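Local coordinates for protein heat-inducible transcription repressor HrcA (Thermotoga maritima, PDB 1STZ) that probably represses class I heat-shock genes, the grpE-dnaK-dnaJ and groELS operons, by binding DNA, at residues A[25-30]-A[85-90]; A[273-278]-A[312-317]; A[292-295]-A[300-303]. All coordinates share one frame; numbering follows the deposited sequence.

Contact 1 (A[25-30]-A[85-90])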
loop_
_atom_site.group_PDB
_atom_site.type_symbol
_atom_site.label_atom_id
_atom_site.label_comp_id
_atom_site.label_asym_id
_atom_site.label_seq_id
_atom_site.Cartn_x
_atom_site.Cartn_y
_atom_site.Cartn_z
ATOM N N CYS A 25 -6.018 27.884 17.188
ATOM C CA CYS A 25 -4.594 27.586 17.365
ATOM C C CYS A 25 -4.329 26.801 18.646
ATOM O O CYS A 25 -3.538 25.865 18.630
ATOM C CB CYS A 25 -3.744 28.855 17.333
ATOM S SG CYS A 25 -3.458 29.417 15.644
ATOM N N ILE A 26 -4.992 27.185 19.735
ATOM C CA ILE A 26 -4.856 26.503 21.017
ATOM C C ILE A 26 -5.178 25.014 20.869
ATOM O O ILE A 26 -4.391 24.169 21.276
ATOM C CB ILE A 26 -5.784 27.160 22.085
ATOM C CG1 ILE A 26 -5.202 28.503 22.537
ATOM C CG2 ILE A 26 -5.991 26.248 23.298
ATOM C CD1 ILE A 26 -6.216 29.452 23.132
ATOM N N VAL A 27 -6.329 24.710 20.278
ATOM C CA VAL A 27 -6.774 23.332 20.096
ATOM C C VAL A 27 -5.827 22.563 19.188
ATOM O O VAL A 27 -5.464 21.435 19.485
ATOM C CB VAL A 27 -8.208 23.259 19.525
ATOM C CG1 VAL A 27 -8.620 21.821 19.316
ATOM C CG2 VAL A 27 -9.195 23.922 20.477
ATOM N N ARG A 28 -5.400 23.184 18.099
ATOM C CA ARG A 28 -4.471 22.560 17.173
ATOM C C ARG A 28 -3.142 22.273 17.865
ATOM O O ARG A 28 -2.565 21.199 17.714
ATOM C CB ARG A 28 -4.238 23.492 15.976
ATOM C CG ARG A 28 -3.462 22.872 14.841
ATOM C CD ARG A 28 -2.848 23.895 13.907
ATOM N NE ARG A 28 -3.732 24.254 12.794
ATOM C CZ ARG A 28 -3.982 23.475 11.740
ATOM N NH1 ARG A 28 -3.441 22.261 11.652
ATOM N NH2 ARG A 28 -4.789 23.901 10.765
ATOM N N GLU A 29 -2.658 23.246 18.626
ATOM C CA GLU A 29 -1.438 23.069 19.396
ATOM C C GLU A 29 -1.599 22.004 20.484
ATOM O O GLU A 29 -0.673 21.256 20.744
ATOM C CB GLU A 29 -0.989 24.400 20.009
ATOM C CG GLU A 29 0.331 24.346 20.766
ATOM C CD GLU A 29 1.510 23.917 19.912
ATOM O OE1 GLU A 29 2.569 23.590 20.486
ATOM O OE2 GLU A 29 1.381 23.901 18.669
ATOM N N TYR A 30 -2.773 21.915 21.097
ATOM C CA TYR A 30 -2.981 20.949 22.183
ATOM C C TYR A 30 -2.990 19.513 21.662
ATOM O O TYR A 30 -2.419 18.619 22.278
ATOM C CB TYR A 30 -4.290 21.226 22.912
ATOM C CG TYR A 30 -4.624 20.217 23.986
ATOM C CD1 TYR A 30 -3.832 20.086 25.119
ATOM C CD2 TYR A 30 -5.743 19.401 23.870
ATOM C CE1 TYR A 30 -4.139 19.156 26.117
ATOM C CE2 TYR A 30 -6.061 18.481 24.853
ATOM C CZ TYR A 30 -5.257 18.357 25.965
ATOM O OH TYR A 30 -5.592 17.436 26.919
ATOM N N ARG A 85 -15.256 20.664 19.913
ATOM C CA ARG A 85 -16.355 20.715 18.948
ATOM C C ARG A 85 -16.194 21.920 18.046
ATOM O O ARG A 85 -16.366 21.810 16.851
ATOM C CB ARG A 85 -17.704 20.748 19.663
ATOM C CG ARG A 85 -18.949 21.099 18.827
ATOM C CD ARG A 85 -19.231 20.247 17.601
ATOM N NE ARG A 85 -19.494 18.852 17.929
ATOM C CZ ARG A 85 -19.790 17.915 17.045
ATOM N NH1 ARG A 85 -19.897 18.189 15.748
ATOM N NH2 ARG A 85 -20.012 16.688 17.462
ATOM N N PHE A 86 -15.840 23.066 18.618
ATOM C CA PHE A 86 -15.634 24.275 17.819
ATOM C C PHE A 86 -14.546 24.015 16.788
ATOM O O PHE A 86 -14.713 24.336 15.631
ATOM C CB PHE A 86 -15.245 25.461 18.707
ATOM C CG PHE A 86 -14.830 26.685 17.930
ATOM C CD1 PHE A 86 -15.774 27.608 17.525
ATOM C CD2 PHE A 86 -13.497 26.884 17.581
ATOM C CE1 PHE A 86 -15.393 28.739 16.796
ATOM C CE2 PHE A 86 -13.109 28.008 16.870
ATOM C CZ PHE A 86 -14.057 28.932 16.474
ATOM N N TYR A 87 -13.441 23.402 17.220
ATOM C CA TYR A 87 -12.313 23.110 16.329
ATOM C C TYR A 87 -12.755 22.215 15.179
ATOM O O TYR A 87 -12.520 22.539 14.027
ATOM C CB TYR A 87 -11.170 22.454 17.096
ATOM C CG TYR A 87 -10.038 21.947 16.237
ATOM C CD1 TYR A 87 -9.042 22.804 15.780
ATOM C CD2 TYR A 87 -9.951 20.598 15.896
ATOM C CE1 TYR A 87 -7.987 22.329 14.981
ATOM C CE2 TYR A 87 -8.906 20.113 15.112
ATOM C CZ TYR A 87 -7.926 20.979 14.659
ATOM O OH TYR A 87 -6.890 20.490 13.877
ATOM N N TYR A 88 -13.422 21.109 15.497
ATOM C CA TYR A 88 -13.940 20.186 14.477
ATOM C C TYR A 88 -14.837 20.875 13.434
ATOM O O TYR A 88 -14.688 20.627 12.235
ATOM C CB TYR A 88 -14.717 19.039 15.134
ATOM C CG TYR A 88 -15.378 18.077 14.174
ATOM C CD1 TYR A 88 -14.639 17.130 13.486
ATOM C CD2 TYR A 88 -16.745 18.115 13.959
ATOM C CE1 TYR A 88 -15.252 16.253 12.579
ATOM C CE2 TYR A 88 -17.365 17.240 13.086
ATOM C CZ TYR A 88 -16.616 16.308 12.398
ATOM O OH TYR A 88 -17.233 15.444 11.525
ATOM N N GLU A 89 -15.775 21.700 13.892
ATOM C CA GLU A 89 -16.689 22.402 12.988
ATOM C C GLU A 89 -15.938 23.318 12.021
ATOM O O GLU A 89 -16.309 23.430 10.860
ATOM C CB GLU A 89 -17.711 23.237 13.772
ATOM C CG GLU A 89 -18.753 22.427 14.539
ATOM C CD GLU A 89 -19.640 21.604 13.627
ATOM O OE1 GLU A 89 -20.167 22.153 12.627
ATOM O OE2 GLU A 89 -19.819 20.402 13.903
ATOM N N GLU A 90 -14.884 23.968 12.505
ATOM C CA GLU A 90 -14.089 24.861 11.670
ATOM C C GLU A 90 -13.235 24.089 10.668
ATOM O O GLU A 90 -13.054 24.549 9.545
ATOM C CB GLU A 90 -13.210 25.779 12.526
ATOM C CG GLU A 90 -13.995 26.874 13.255
ATOM C CD GLU A 90 -14.605 27.922 12.319
ATOM O OE1 GLU A 90 -14.070 28.140 11.196
ATOM O OE2 GLU A 90 -15.628 28.540 12.714
#
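In the winged helix-turn-helix region at the N-terminal end of HrcA, Val-27 on the first helix, 17-33, meets Tyr-87 on helix 81-94, the helix that follows the wing. Their CA atoms, 6.7 Å apart, are the nearest pair of CA atoms between the two segments. One methyl does most of the touching: CG1 of Val-27 lies 3.4 Å from CG of Tyr-87 and equally close to its CB, so that it presses on the root of the aromatic side chain rather than on its phenol end. It reaches there because CG1 extends away from the backbone N (chi1 178°). The approach to the ring is oblique, neither squarely over it nor in its plane. Farther along the same ring, CE1 of Tyr-87 passes 4.0 Å from CB of Arg-28, and the phenol oxygen stands loosely over one face of the Arg-28 guanidinium, too far for a bond. No hydrogen bond crosses the interface.

Strands 68-69 and 78-79, which form the wing, lie between the two helices in sequence, and Pro-79 of the second also touches Val-27. Tyr-24, one turn before Arg-28, adds a second ring against Tyr-87, the planes inclined by about 30°. Away from helix 17-33, Arg-85 and Glu-89 form a salt bridge one turn apart, NH1 to OE2 at 2.9 Å, with the carboxylate oxygen in the guanidinium plane.

Contact 2 (A[273-278]-A[312-317])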
loop_
_atom_site.group_PDB
_atom_site.type_symbol
_atom_site.label_atom_id
_atom_site.label_comp_id
_atom_site.label_asym_id
_atom_site.label_seq_id
_atom_site.Cartn_x
_atom_site.Cartn_y
_atom_site.Cartn_z
ATOM N N VAL A 273 -19.449 12.952 14.473
ATOM C CA VAL A 273 -18.577 12.671 15.600
ATOM C C VAL A 273 -19.279 13.045 16.902
ATOM O O VAL A 273 -20.034 13.996 16.945
ATOM C CB VAL A 273 -17.199 13.406 15.469
ATOM C CG1 VAL A 273 -17.334 14.919 15.731
ATOM C CG2 VAL A 273 -16.195 12.796 16.400
ATOM N N ARG A 274 -19.083 12.244 17.929
ATOM C CA ARG A 274 -19.528 12.560 19.284
ATOM C C ARG A 274 -18.261 12.667 20.136
ATOM O O ARG A 274 -17.499 11.714 20.220
ATOM C CB ARG A 274 -20.469 11.489 19.822
ATOM C CG ARG A 274 -21.839 11.568 19.142
ATOM C CD ARG A 274 -22.827 10.562 19.669
ATOM N NE ARG A 274 -24.151 10.723 19.100
ATOM C CZ ARG A 274 -25.040 11.643 19.466
ATOM N NH1 ARG A 274 -24.796 12.520 20.444
ATOM N NH2 ARG A 274 -26.207 11.671 18.844
ATOM N N ILE A 275 -18.043 13.846 20.711
ATOM C CA ILE A 275 -16.844 14.166 21.475
ATOM C C ILE A 275 -17.189 14.222 22.955
ATOM O O ILE A 275 -18.103 14.936 23.362
ATOM C CB ILE A 275 -16.251 15.535 20.979
ATOM C CG1 ILE A 275 -15.821 15.433 19.522
ATOM C CG2 ILE A 275 -15.068 15.959 21.825
ATOM C CD1 ILE A 275 -15.662 16.756 18.814
ATOM N N GLY A 276 -16.455 13.461 23.756
ATOM C CA GLY A 276 -16.573 13.501 25.209
ATOM C C GLY A 276 -17.985 13.343 25.753
ATOM O O GLY A 276 -18.620 12.301 25.603
ATOM N N ARG A 277 -18.498 14.393 26.376
ATOM C CA ARG A 277 -19.845 14.362 26.927
ATOM C C ARG A 277 -20.953 14.069 25.899
ATOM O O ARG A 277 -22.039 13.622 26.266
ATOM C CB ARG A 277 -20.160 15.655 27.684
ATOM C CG ARG A 277 -19.617 16.945 27.079
ATOM C CD ARG A 277 -20.321 17.399 25.809
ATOM N NE ARG A 277 -19.890 18.728 25.354
ATOM C CZ ARG A 277 -20.319 19.885 25.836
ATOM N NH1 ARG A 277 -21.213 19.933 26.841
ATOM N NH2 ARG A 277 -19.851 21.017 25.304
ATOM N N GLU A 278 -20.684 14.329 24.623
ATOM C CA GLU A 278 -21.661 14.069 23.560
ATOM C C GLU A 278 -21.973 12.564 23.421
ATOM O O GLU A 278 -23.042 12.197 22.948
ATOM C CB GLU A 278 -21.201 14.663 22.231
ATOM C CG GLU A 278 -21.092 16.203 22.198
ATOM C CD GLU A 278 -20.336 16.731 20.969
ATOM O OE1 GLU A 278 -20.167 17.962 20.826
ATOM O OE2 GLU A 278 -19.904 15.912 20.122
ATOM N N THR A 312 -7.133 14.165 19.400
ATOM C CA THR A 312 -6.811 13.459 18.165
ATOM C C THR A 312 -6.898 14.390 16.971
ATOM O O THR A 312 -7.464 15.487 17.056
ATOM C CB THR A 312 -7.772 12.245 18.004
ATOM O OG1 THR A 312 -7.416 11.456 16.861
ATOM C CG2 THR A 312 -9.215 12.689 17.719
ATOM N N LYS A 313 -6.353 13.956 15.853
ATOM C CA LYS A 313 -6.380 14.750 14.631
ATOM C C LYS A 313 -7.714 14.586 13.911
ATOM O O LYS A 313 -7.851 13.694 13.073
ATOM C CB LYS A 313 -5.222 14.314 13.732
ATOM C CG LYS A 313 -3.838 14.593 14.347
ATOM C CD LYS A 313 -2.720 14.140 13.425
ATOM C CE LYS A 313 -1.400 14.872 13.706
ATOM N NZ LYS A 313 -0.325 14.440 12.755
ATOM N N TYR A 314 -8.689 15.443 14.244
ATOM C CA TYR A 314 -10.060 15.301 13.775
ATOM C C TYR A 314 -10.206 15.338 12.246
ATOM O O TYR A 314 -10.987 14.577 11.694
ATOM C CB TYR A 314 -10.985 16.349 14.425
ATOM C CG TYR A 314 -11.295 16.035 15.888
ATOM C CD1 TYR A 314 -10.494 16.531 16.920
ATOM C CD2 TYR A 314 -12.378 15.231 16.228
ATOM C CE1 TYR A 314 -10.776 16.231 18.266
ATOM C CE2 TYR A 314 -12.670 14.928 17.546
ATOM C CZ TYR A 314 -11.864 15.421 18.558
ATOM O OH TYR A 314 -12.178 15.078 19.840
ATOM N N ASP A 315 -9.457 16.203 11.579
ATOM C CA ASP A 315 -9.562 16.371 10.125
ATOM C C ASP A 315 -9.069 15.098 9.449
ATOM O O ASP A 315 -9.690 14.596 8.535
ATOM C CB ASP A 315 -8.724 17.571 9.668
ATOM C CG ASP A 315 -9.162 18.150 8.326
ATOM O OD1 ASP A 315 -9.753 17.453 7.479
ATOM O OD2 ASP A 315 -8.911 19.336 8.015
ATOM N N ARG A 316 -7.953 14.570 9.916
ATOM C CA ARG A 316 -7.430 13.312 9.377
ATOM C C ARG A 316 -8.455 12.196 9.589
ATOM O O ARG A 316 -8.770 11.467 8.654
ATOM C CB ARG A 316 -6.070 12.974 10.000
ATOM C CG ARG A 316 -5.464 11.635 9.593
ATOM C CD ARG A 316 -4.506 11.032 10.624
ATOM N NE ARG A 316 -5.132 10.839 11.937
ATOM C CZ ARG A 316 -4.486 10.554 13.072
ATOM N NH1 ARG A 316 -3.173 10.423 13.093
ATOM N NH2 ARG A 316 -5.162 10.419 14.208
ATOM N N ASN A 317 -9.012 12.108 10.791
ATOM C CA ASN A 317 -9.927 11.018 11.129
ATOM C C ASN A 317 -11.217 11.061 10.306
ATOM O O ASN A 317 -11.727 10.018 9.888
ATOM C CB ASN A 317 -10.281 11.010 12.622
ATOM C CG ASN A 317 -9.095 10.722 13.511
ATOM O OD1 ASN A 317 -8.006 10.400 13.047
ATOM N ND2 ASN A 317 -9.299 10.858 14.806
#
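Apolar contact alone joins Ile-275 and Val-273 to Tyr-314, which reaches from the first turn of helix 314-334 to strand 272-275, which within this chain edges the five-stranded antiparallel sheet of the C-terminal domain, whose family belongs to the GAF clan. Ile-275 and Tyr-314 approach from opposite directions. The CD1 of Ile-275 stands 3.7 Å from CE2 of Tyr-314. On the other branch, CG2 of Ile-275 lies 3.6 Å from OH of Tyr-314; the isoleucine thus touches the far end of the ring with both branches. Val-273 comes in at the ring edge, near its plane, through a looser contact of CG2. Over the centre of one ring face sits the CG2 methyl of Thr-312, 3.8 Å above it, and Ala-288 of the neighbouring strand also touches the tyrosine.

No hydrogen bond joins the two segments; several polar bonds lie within one of them. Tyr-314 donates its hydroxyl proton to the carbonyl of Lys-310, just upstream. On the strand side, the amide of Ile-275 points at OE2 of Glu-278 (2.8 Å, 169° at the hydrogen), which it meets from above the carboxylate plane; the same oxygen also takes a salt bridge from Arg-85 of helix 81-94. On the helix side, OD1 of Asn-317 is gripped side-on by NE and NH2 of Arg-316, both at 3.1 Å, while its ND2 donates to OG1 of Thr-312 at 2.9 Å.

With its hydroxyl bonded to a backbone carbonyl, the buried tyrosine can lay its ring against largely apolar neighbours, and the two segments meet without a polar bond between them.

Contact 3 (A[292-295]-A[300-303])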
loop_
_atom_site.group_PDB
_atom_site.type_symbol
_atom_site.label_atom_id
_atom_site.label_comp_id
_atom_site.label_asym_id
_atom_site.label_seq_id
_atom_site.Cartn_x
_atom_site.Cartn_y
_atom_site.Cartn_z
ATOM N N GLY A 292 -21.075 6.037 11.344
ATOM C CA GLY A 292 -21.752 6.133 10.063
ATOM C C GLY A 292 -22.162 4.736 9.606
ATOM O O GLY A 292 -21.806 3.745 10.233
ATOM N N LYS A 293 -22.898 4.649 8.514
ATOM C CA LYS A 293 -23.312 3.363 7.974
ATOM C C LYS A 293 -22.747 3.157 6.588
ATOM O O LYS A 293 -22.499 4.116 5.873
ATOM C CB LYS A 293 -24.825 3.280 7.916
ATOM C CG LYS A 293 -25.519 3.529 9.233
ATOM C CD LYS A 293 -26.972 3.120 9.156
ATOM C CE LYS A 293 -27.752 3.514 10.386
ATOM N NZ LYS A 293 -28.145 4.937 10.323
ATOM N N TYR A 294 -22.547 1.896 6.220
ATOM C CA TYR A 294 -22.279 1.512 4.845
ATOM C C TYR A 294 -23.549 0.864 4.284
ATOM O O TYR A 294 -24.331 0.268 5.033
ATOM C CB TYR A 294 -21.031 0.611 4.732
ATOM C CG TYR A 294 -21.118 -0.768 5.335
ATOM C CD1 TYR A 294 -21.272 -1.896 4.535
ATOM C CD2 TYR A 294 -20.966 -0.958 6.690
ATOM C CE1 TYR A 294 -21.345 -3.167 5.096
ATOM C CE2 TYR A 294 -21.039 -2.225 7.261
ATOM C CZ TYR A 294 -21.215 -3.322 6.470
ATOM O OH TYR A 294 -21.274 -4.576 7.064
ATOM N N PHE A 295 -23.752 1.022 2.980
ATOM C CA PHE A 295 -25.018 0.744 2.334
ATOM C C PHE A 295 -24.874 -0.183 1.132
ATOM O O PHE A 295 -23.857 -0.200 0.446
ATOM C CB PHE A 295 -25.641 2.047 1.793
ATOM C CG PHE A 295 -26.060 3.033 2.854
ATOM C CD1 PHE A 295 -25.129 3.855 3.454
ATOM C CD2 PHE A 295 -27.392 3.157 3.214
ATOM C CE1 PHE A 295 -25.514 4.774 4.435
ATOM C CE2 PHE A 295 -27.791 4.073 4.167
ATOM C CZ PHE A 295 -26.852 4.890 4.782
ATOM N N PRO A 300 -29.163 0.379 4.430
ATOM C CA PRO A 300 -28.006 0.261 5.328
ATOM C C PRO A 300 -27.718 -1.208 5.641
ATOM O O PRO A 300 -28.631 -1.935 5.991
ATOM C CB PRO A 300 -28.436 0.997 6.606
ATOM C CG PRO A 300 -29.806 1.466 6.406
ATOM C CD PRO A 300 -30.324 0.975 5.100
ATOM N N ILE A 301 -26.480 -1.632 5.483
ATOM C CA ILE A 301 -26.084 -2.997 5.809
ATOM C C ILE A 301 -25.556 -3.113 7.242
ATOM O O ILE A 301 -25.816 -4.114 7.920
ATOM C CB ILE A 301 -25.037 -3.487 4.829
ATOM C CG1 ILE A 301 -25.566 -3.448 3.391
ATOM C CG2 ILE A 301 -24.597 -4.909 5.175
ATOM C CD1 ILE A 301 -26.947 -4.095 3.220
ATOM N N GLY A 302 -24.810 -2.098 7.680
ATOM C CA GLY A 302 -24.265 -2.049 9.031
ATOM C C GLY A 302 -23.691 -0.683 9.389
ATOM O O GLY A 302 -23.527 0.182 8.535
ATOM N N SER A 303 -23.399 -0.503 10.665
ATOM C CA SER A 303 -22.718 0.675 11.169
ATOM C C SER A 303 -21.212 0.436 11.385
ATOM O O SER A 303 -20.761 -0.692 11.634
ATOM C CB SER A 303 -23.379 1.114 12.470
ATOM O OG SER A 303 -24.734 1.456 12.209
#
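Tyr-294, Pro-300 and Ile-301 have the most surface buried of any residues where strands 287-296 and 299-309 pair as an antiparallel hairpin. Tyr-294 is central because a classic beta bulge sets both Ile-301 and Gly-302 opposite it. The N of Tyr-294 donates to Gly-302 O at 3.0 Å, and its carbonyl O accepts from Ile-301 N at 2.9 Å. The ring adopts the crowded position between backbone N and carbonyl carbon (chi1 67°), which carries it across the partner strand. There CE2 of Tyr-294 lies 3.7 Å from CA of Gly-302, whose amide N sits over one ring face, and CE1 meets CG2 of Ile-301, the two side chains crossing at about a right angle.

Pro-300 packs on the other face of the sheet. Its CB is 3.6 Å from CD of Lys-293, the two side chains lying alongside each other, and 4.0 Å from CE2 of Phe-295.

The hydroxyl of Tyr-294 bonds to the carbonyl of Glu-138 on strand 134-138, beyond the partner strand, and Phe-332 of helix 314-334 meets its ring. The bulge therefore doubles the residues facing one tyrosine while both its backbone polar groups remain hydrogen-bonded.

Contacts 1 and 2 are neighbours, their centres 10 Å apart, and they touch: Arg-85 of contact 1 makes a salt bridge to Glu-278 of contact 2, while Tyr-88 packs on Val-273 and Tyr-314. Helix 81-94 thereby ties the DNA-binding region to the C-terminal domain. Contact 3 lies farther away in the same domain, about 20 Å from contact 2 and about 29 Å from contact 1, centre to centre. Contacts 2 and 3 share the five-stranded sheet, in which strands 272-275 and 287-296 are adjacent. Along the chain contact 1 closes first, and the hairpin of contact 3 is nested within the loop that contact 2 closes.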